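Local coordinates for protein LAR_0958 cell surface adhesin (Lactobacillus reuteri, PDB 4NG0) that probably binds mucus as a surface-exposed adhesin of the bacterium, through repeats with a ubiquitin-like beta-grasp fold, at residues P22-W27 and G85-T90; F43-N46 and K51-T54. All blocks are in the same frame, centred on the assembly; numbering follows the deposited sequence.

From the N terminus, strand 3-12 comes first. Residues 22-27 then run from a 3-10 turn into the outer strand 26-28. The chain next enters the outer strand at the other side of the sheet, 43-45. Interaction 2 closes a short loop here, since residues 51-54 return to Trp-45 before strand 57-63 begins. Interaction 1 closes a much longer loop only when residues 85-90 bring in strand 83-92. Interaction 2 is therefore nested inside interaction 1. The two contacts have centres about 13 Å apart and touch each other. Tyr-89 meets Trp-45 edge-to-face, and Val-25 packs on Phe-43. Interaction 1 ties the turn before strand 26-28 to the central strand 83-92; interaction 2 ties strand 43-45 to its loop.

Interaction 1. Residues P22-W27 and G85-T90; sequences PTTVQW and GSYTYT
Tyr-87 reaches across to Thr-24 and Val-25. Its CB heads toward residues 22-27, and CG lies anti to the backbone N (chi1 -176°), which extends the ring in that direction. Further out, CD2 and CE2 of Tyr-87 each lie 3.8 Å from the methyl CG2 of Val-25. This methyl approaches the ring obliquely. At the far end, CZ of Tyr-87 is 3.5 Å from OG1 of Thr-24, which lies at the ring edge, near its plane. The last atom, Tyr-87 OH, lies 2.6 Å from Thr-24 OG1, close enough for a hydrogen bond. The same threonine oxygen is hydrogen-bonded to the backbone O of Glu-21, bringing the tyrosine close to the chain before the 3-10 turn. That turn has a bond from Val-25 N to Pro-22 O. Gln-26 NE2 adds a bond of 3.1 Å to Thr-24 O, approaching from above the carbonyl plane. The contact is buried inside the beta-grasp domain. Phe-20 meets the Tyr-87 ring edge-to-face. Strands 3-12 and 57-63 flank strand 83-92 in the sheet, and Tyr-87 touches Asp-9 on the first and Leu-61 on the second.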
ATOM      1  N   PRO A  22      -4.848   4.008  -0.624  1.00  9.68           N
ATOM      2  CA  PRO A  22      -5.007   2.764   0.133  0.73  8.76           C
ATOM      3  C   PRO A  22      -6.240   1.948  -0.272  1.00 10.86           C
ATOM      4  O   PRO A  22      -6.262   0.739  -0.042  1.00 10.07           O
ATOM      5  CB  PRO A  22      -5.120   3.249   1.589  0.73 12.00           C
ATOM      6  CG  PRO A  22      -5.536   4.676   1.487  0.73 11.79           C
ATOM      7  CD  PRO A  22      -4.879   5.195   0.247  0.73 11.85           C
ATOM      8  N   THR A  23      -7.233   2.576  -0.888  1.00 11.10           N
ATOM      9  CA  THR A  23      -8.405   1.811  -1.331  1.00 11.53           C
ATOM     10  C   THR A  23      -8.132   0.905  -2.536  1.00 11.61           C
ATOM     11  O   THR A  23      -8.970   0.081  -2.893  1.00 14.23           O
ATOM     12  CB  THR A  23      -9.634   2.718  -1.622  1.00 16.82           C
ATOM     13  OG1 THR A  23      -9.319   3.644  -2.663  1.00 16.84           O
ATOM     14  CG2 THR A  23     -10.056   3.477  -0.366  1.00 19.10           C
ATOM     15  N   THR A  24      -6.970   1.047  -3.164  1.00  7.14           N
ATOM     16  CA  THR A  24      -6.585   0.149  -4.249  1.00  7.82           C
ATOM     17  C   THR A  24      -5.924  -1.121  -3.718  1.00  9.69           C
ATOM     18  O   THR A  24      -5.679  -2.064  -4.475  1.00  9.06           O
ATOM     19  CB  THR A  24      -5.616   0.812  -5.247  1.00  9.18           C
ATOM     20  OG1 THR A  24      -4.406   1.185  -4.568  1.00  8.03           O
ATOM     21  CG2 THR A  24      -6.257   2.032  -5.916  1.00  9.83           C
ATOM     22  N   VAL A  25      -5.612  -1.143  -2.422  1.00  8.36           N
ATOM     23  CA  VAL A  25      -5.030  -2.340  -1.811  1.00  8.07           C
ATOM     24  C   VAL A  25      -6.138  -3.369  -1.610  1.00  7.23           C
ATOM     25  O   VAL A  25      -7.213  -3.042  -1.105  1.00  9.54           O
ATOM     26  CB  VAL A  25      -4.347  -2.023  -0.461  1.00  7.99           C
ATOM     27  CG1 VAL A  25      -3.779  -3.280   0.171  1.00  9.53           C
ATOM     28  CG2 VAL A  25      -3.247  -0.989  -0.645  1.00 10.13           C
ATOM     29  N   GLN A  26      -5.886  -4.600  -2.050  1.00  6.56           N
ATOM     30  CA  GLN A  26      -6.883  -5.653  -1.991  1.00  6.24           C
ATOM     31  C   GLN A  26      -6.506  -6.639  -0.906  1.00  8.91           C
ATOM     32  O   GLN A  26      -5.381  -7.137  -0.854  1.00  8.38           O
ATOM     33  CB  GLN A  26      -6.965  -6.370  -3.342  1.00  7.49           C
ATOM     34  CG  GLN A  26      -7.243  -5.444  -4.521  1.00  8.91           C
ATOM     35  CD  GLN A  26      -8.541  -4.684  -4.359  1.00 10.22           C
ATOM     36  OE1 GLN A  26      -9.565  -5.261  -3.994  1.00 12.29           O
ATOM     37  NE2 GLN A  26      -8.501  -3.377  -4.602  1.00 11.38           N
ATOM     38  N   TRP A  27      -7.464  -6.931  -0.047  1.00  7.87           N
ATOM     39  CA  TRP A  27      -7.217  -7.754   1.125  1.00  7.98           C
ATOM     40  C   TRP A  27      -7.920  -9.089   1.016  1.00 10.71           C
ATOM     41  O   TRP A  27      -9.018  -9.186   0.460  1.00 11.24           O
ATOM     42  CB  TRP A  27      -7.705  -7.012   2.370  1.00  7.00           C
ATOM     43  CG  TRP A  27      -6.871  -5.811   2.694  1.00  7.41           C
ATOM     44  CD1 TRP A  27      -7.043  -4.533   2.230  1.00  7.67           C
ATOM     45  CD2 TRP A  27      -5.714  -5.784   3.534  1.00  7.63           C
ATOM     46  NE1 TRP A  27      -6.070  -3.712   2.755  1.00  8.58           N
ATOM     47  CE2 TRP A  27      -5.241  -4.457   3.555  1.00  7.37           C
ATOM     48  CE3 TRP A  27      -5.042  -6.753   4.292  1.00  7.96           C
ATOM     49  CZ2 TRP A  27      -4.117  -4.078   4.291  1.00  7.86           C
ATOM     50  CZ3 TRP A  27      -3.926  -6.372   5.030  1.00  9.52           C
ATOM     51  CH2 TRP A  27      -3.478  -5.047   5.021  1.00  7.99           C
ATOM     52  N   GLY A  85       2.176  -9.273   2.435  1.00  6.54           N
ATOM     53  CA  GLY A  85       1.650  -8.723   1.207  1.00  5.67           C
ATOM     54  C   GLY A  85       2.680  -8.147   0.275  1.00  5.06           C
ATOM     55  O   GLY A  85       3.877  -8.138   0.564  1.00  7.21           O
ATOM     56  N   SER A  86       2.189  -7.663  -0.860  1.00  5.39           N
ATOM     57  CA  SER A  86       3.007  -7.040  -1.889  1.00  6.30           C
ATOM     58  C   SER A  86       2.143  -6.004  -2.591  1.00  6.51           C
ATOM     59  O   SER A  86       0.964  -6.230  -2.807  1.00  8.80           O
ATOM     60  CB  SER A  86       3.497  -8.099  -2.890  1.00  7.37           C
ATOM     61  OG  SER A  86       4.271  -7.522  -3.938  1.00 12.61           O
ATOM     62  N   TYR A  87       2.725  -4.860  -2.938  1.00  5.76           N
ATOM     63  CA  TYR A  87       1.973  -3.823  -3.633  1.00  5.58           C
ATOM     64  C   TYR A  87       2.909  -3.087  -4.574  1.00  4.89           C
ATOM     65  O   TYR A  87       3.971  -2.648  -4.161  1.00  6.40           O
ATOM     66  CB  TYR A  87       1.334  -2.836  -2.645  1.00  7.64           C
ATOM     67  CG  TYR A  87       0.469  -1.811  -3.341  1.00  6.02           C
ATOM     68  CD1 TYR A  87       1.028  -0.673  -3.919  1.00  7.31           C
ATOM     69  CD2 TYR A  87      -0.902  -1.995  -3.447  1.00  5.41           C
ATOM     70  CE1 TYR A  87       0.244   0.246  -4.576  1.00  6.91           C
ATOM     71  CE2 TYR A  87      -1.698  -1.079  -4.100  1.00  5.97           C
ATOM     72  CZ  TYR A  87      -1.116   0.041  -4.667  1.00  6.94           C
ATOM     73  OH  TYR A  87      -1.900   0.964  -5.317  1.00  8.08           O
ATOM     74  N   THR A  88       2.515  -2.958  -5.833  1.00  5.42           N
ATOM     75  CA  THR A  88       3.386  -2.343  -6.834  1.00  5.22           C
ATOM     76  C   THR A  88       2.788  -1.079  -7.452  1.00  6.96           C
ATOM     77  O   THR A  88       1.654  -1.085  -7.941  1.00  7.23           O
ATOM     78  CB  THR A  88       3.718  -3.343  -7.961  1.00  6.11           C
ATOM     79  OG1 THR A  88       4.351  -4.496  -7.391  1.00 10.67           O
ATOM     80  CG2 THR A  88       4.668  -2.711  -8.979  1.00  9.38           C
ATOM     81  N   TYR A  89       3.562   0.002  -7.443  1.00  5.66           N
ATOM     82  CA  TYR A  89       3.132   1.274  -8.019  1.00  6.24           C
ATOM     83  C   TYR A  89       4.124   1.656  -9.100  1.00  4.43           C
ATOM     84  O   TYR A  89       5.330   1.744  -8.834  1.00  5.39           O
ATOM     85  CB  TYR A  89       3.085   2.384  -6.951  1.00  6.33           C
ATOM     86  CG  TYR A  89       2.343   3.622  -7.436  1.00  5.52           C
ATOM     87  CD1 TYR A  89       2.918   4.475  -8.391  1.00  7.13           C
ATOM     88  CD2 TYR A  89       1.065   3.923  -6.976  1.00  8.04           C
ATOM     89  CE1 TYR A  89       2.253   5.575  -8.857  1.00  6.57           C
ATOM     90  CE2 TYR A  89       0.387   5.042  -7.447  1.00  8.87           C
ATOM     91  CZ  TYR A  89       0.989   5.860  -8.390  1.00  7.30           C
ATOM     92  OH  TYR A  89       0.328   6.973  -8.869  1.00 12.57           O
ATOM     93  N   THR A  90       3.626   1.875 -10.317  1.00  4.33           N
ATOM     94  CA  THR A  90       4.490   2.253 -11.430  1.00  4.42           C
ATOM     95  C   THR A  90       4.256   3.690 -11.880  1.00  4.96           C
ATOM     96  O   THR A  90       3.119   4.119 -12.070  1.00  6.31           O
ATOM     97  CB  THR A  90       4.250   1.314 -12.630  1.00  5.55           C
ATOM     98  OG1 THR A  90       4.497  -0.036 -12.218  1.00  7.64           O
ATOM     99  CG2 THR A  90       5.162   1.656 -13.801  1.00  9.49           C
TER

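Interaction 2. Residues F43-N46 and K51-T54; sequences FTWN and KAPT
The backbone O of Lys-51 accepts a hydrogen bond from Thr-47 OG1 and lies 3.7 Å from CB of Trp-45. The bond runs from the short connection between the segments to the first residue of 51-54. Lys-51 N is held as well, by Asp-49 OD1. The lysine side chain starts away from the contact, so it is the backbone of Lys-51 that meets the tryptophan. Beyond this point Ala-52 and Pro-53 lie over one face of the indole. CA of Ala-52 sits 3.6 Å from the centroid of the five-membered ring of Trp-45, only 9° off the ring normal. This is a CH-pi contact over the face. The methyl CB of Ala-52 lies over the same face, 3.5 Å from NE1 of Trp-45. In this beta-grasp domain of the MBG family, Trp-45 ends the outer strand 43-45, and residues 51-54 belong to the loop that leads back into its antiparallel neighbour, strand 57-63. The indole is placed under that loop by a chi1 of -74°, which sets CG beside the backbone N and anti to the carbonyl carbon. CD of Pro-53 is 3.4 Å from the centroid of the six-membered ring of Trp-45 and makes a second CH-pi contact. The closest approach is 3.3 Å, from Pro-53 CD to Trp-45 CE3. CG of Pro-53 reaches the rim at CZ3 of Trp-45, 3.7 Å away. Tyr-59, on strand 57-63, touches both Trp-45 and Pro-53.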
ATOM      1  N   PHE A  43       1.193   2.823   5.109  1.00  8.65           N
ATOM      2  CA  PHE A  43       2.063   2.136   4.165  1.00  6.50           C
ATOM      3  C   PHE A  43       3.282   3.001   3.919  1.00  9.66           C
ATOM      4  O   PHE A  43       3.185   4.226   3.907  1.00 13.29           O
ATOM      5  CB  PHE A  43       1.342   1.882   2.831  1.00  8.27           C
ATOM      6  CG  PHE A  43       0.154   0.960   2.934  1.00  7.52           C
ATOM      7  CD1 PHE A  43      -1.065   1.421   3.412  1.00  7.65           C
ATOM      8  CD2 PHE A  43       0.259  -0.362   2.533  1.00  9.42           C
ATOM      9  CE1 PHE A  43      -2.169   0.568   3.502  1.00 10.05           C
ATOM     10  CE2 PHE A  43      -0.840  -1.218   2.616  1.00  9.57           C
ATOM     11  CZ  PHE A  43      -2.038  -0.751   3.108  1.00  8.60           C
ATOM     12  N   THR A  44       4.418   2.353   3.731  1.00  6.69           N
ATOM     13  CA  THR A  44       5.667   3.059   3.461  1.00  8.08           C
ATOM     14  C   THR A  44       6.181   2.737   2.065  1.00  8.55           C
ATOM     15  O   THR A  44       6.225   1.577   1.663  1.00  9.06           O
ATOM     16  CB  THR A  44       6.721   2.686   4.509  1.00  9.78           C
ATOM     17  OG1 THR A  44       6.279   3.167   5.781  1.00 11.53           O
ATOM     18  CG2 THR A  44       8.082   3.312   4.196  1.00 10.25           C
ATOM     19  N   TRP A  45       6.556   3.774   1.321  1.00  7.23           N
ATOM     20  CA  TRP A  45       7.226   3.596   0.045  1.00  6.77           C
ATOM     21  C   TRP A  45       8.605   2.988   0.242  1.00  6.55           C
ATOM     22  O   TRP A  45       9.389   3.481   1.063  1.00  9.29           O
ATOM     23  CB  TRP A  45       7.408   4.952  -0.625  1.00  7.31           C
ATOM     24  CG  TRP A  45       6.155   5.548  -1.195  1.00  4.51           C
ATOM     25  CD1 TRP A  45       5.303   6.418  -0.584  1.00  6.39           C
ATOM     26  CD2 TRP A  45       5.644   5.343  -2.520  1.00  5.49           C
ATOM     27  NE1 TRP A  45       4.272   6.753  -1.439  1.00  6.95           N
ATOM     28  CE2 TRP A  45       4.474   6.120  -2.641  1.00  6.65           C
ATOM     29  CE3 TRP A  45       6.070   4.580  -3.617  1.00  6.85           C
ATOM     30  CZ2 TRP A  45       3.709   6.149  -3.818  1.00  6.81           C
ATOM     31  CZ3 TRP A  45       5.317   4.610  -4.785  1.00  6.51           C
ATOM     32  CH2 TRP A  45       4.150   5.389  -4.877  1.00  6.22           C
ATOM     33  N   ASN A  46       8.920   1.960  -0.537  1.00  7.74           N
ATOM     34  CA  ASN A  46      10.214   1.295  -0.458  1.00  9.30           C
ATOM     35  C   ASN A  46      11.209   1.975  -1.395  1.00  9.16           C
ATOM     36  O   ASN A  46      11.757   1.379  -2.320  1.00 12.27           O
ATOM     37  CB  ASN A  46      10.045  -0.205  -0.741  1.00 10.80           C
ATOM     38  CG  ASN A  46       9.200  -0.907   0.332  1.00 11.03           C
ATOM     39  OD1 ASN A  46       9.404  -0.709   1.535  1.00 13.19           O
ATOM     40  ND2 ASN A  46       8.246  -1.728  -0.102  1.00  9.80           N
ATOM     41  N   LYS A  51      10.095   8.104   0.844  1.00  7.72           N
ATOM     42  CA  LYS A  51       9.112   9.109   0.448  1.00  8.29           C
ATOM     43  C   LYS A  51       8.541   8.773  -0.926  1.00  6.88           C
ATOM     44  O   LYS A  51       9.135   8.014  -1.689  1.00  6.73           O
ATOM     45  CB  LYS A  51       9.742  10.505   0.387  1.00 11.78           C
ATOM     46  CG  LYS A  51      10.285  11.006   1.726  1.00 15.37           C
ATOM     47  CD  LYS A  51       9.193  11.018   2.785  1.00 19.57           C
ATOM     48  CE  LYS A  51       9.733  11.396   4.161  1.00 29.45           C
ATOM     49  NZ  LYS A  51      10.382  12.732   4.156  1.00 34.89           N
ATOM     50  N   ALA A  52       7.392   9.361  -1.243  1.00  6.84           N
ATOM     51  CA  ALA A  52       6.754   9.134  -2.533  1.00  6.43           C
ATOM     52  C   ALA A  52       7.673   9.615  -3.642  1.00  5.54           C
ATOM     53  O   ALA A  52       8.187  10.730  -3.580  1.00  7.75           O
ATOM     54  CB  ALA A  52       5.434   9.876  -2.600  1.00  6.31           C
ATOM     55  N   PRO A  53       7.879   8.780  -4.674  1.00  4.62           N
ATOM     56  CA  PRO A  53       8.750   9.114  -5.800  1.00  4.29           C
ATOM     57  C   PRO A  53       8.056   9.967  -6.849  1.00  3.07           C
ATOM     58  O   PRO A  53       6.823  10.066  -6.870  1.00  4.00           O
ATOM     59  CB  PRO A  53       9.086   7.739  -6.388  1.00  5.39           C
ATOM     60  CG  PRO A  53       7.839   6.956  -6.145  1.00  5.65           C
ATOM     61  CD  PRO A  53       7.310   7.427  -4.807  1.00  5.06           C
ATOM     62  N   THR A  54       8.876  10.589  -7.688  1.00  4.41           N
ATOM     63  CA  THR A  54       8.437  11.399  -8.823  1.00  4.69           C
ATOM     64  C   THR A  54       8.882  10.800 -10.162  1.00  6.30           C
ATOM     65  O   THR A  54       8.116  10.782 -11.134  1.00  5.64           O
ATOM     66  CB  THR A  54       8.985  12.825  -8.690  1.00  4.96           C
ATOM     67  OG1 THR A  54       8.353  13.439  -7.560  1.00  6.66           O
ATOM     68  CG2 THR A  54       8.681  13.653  -9.930  1.00  6.21           C
TER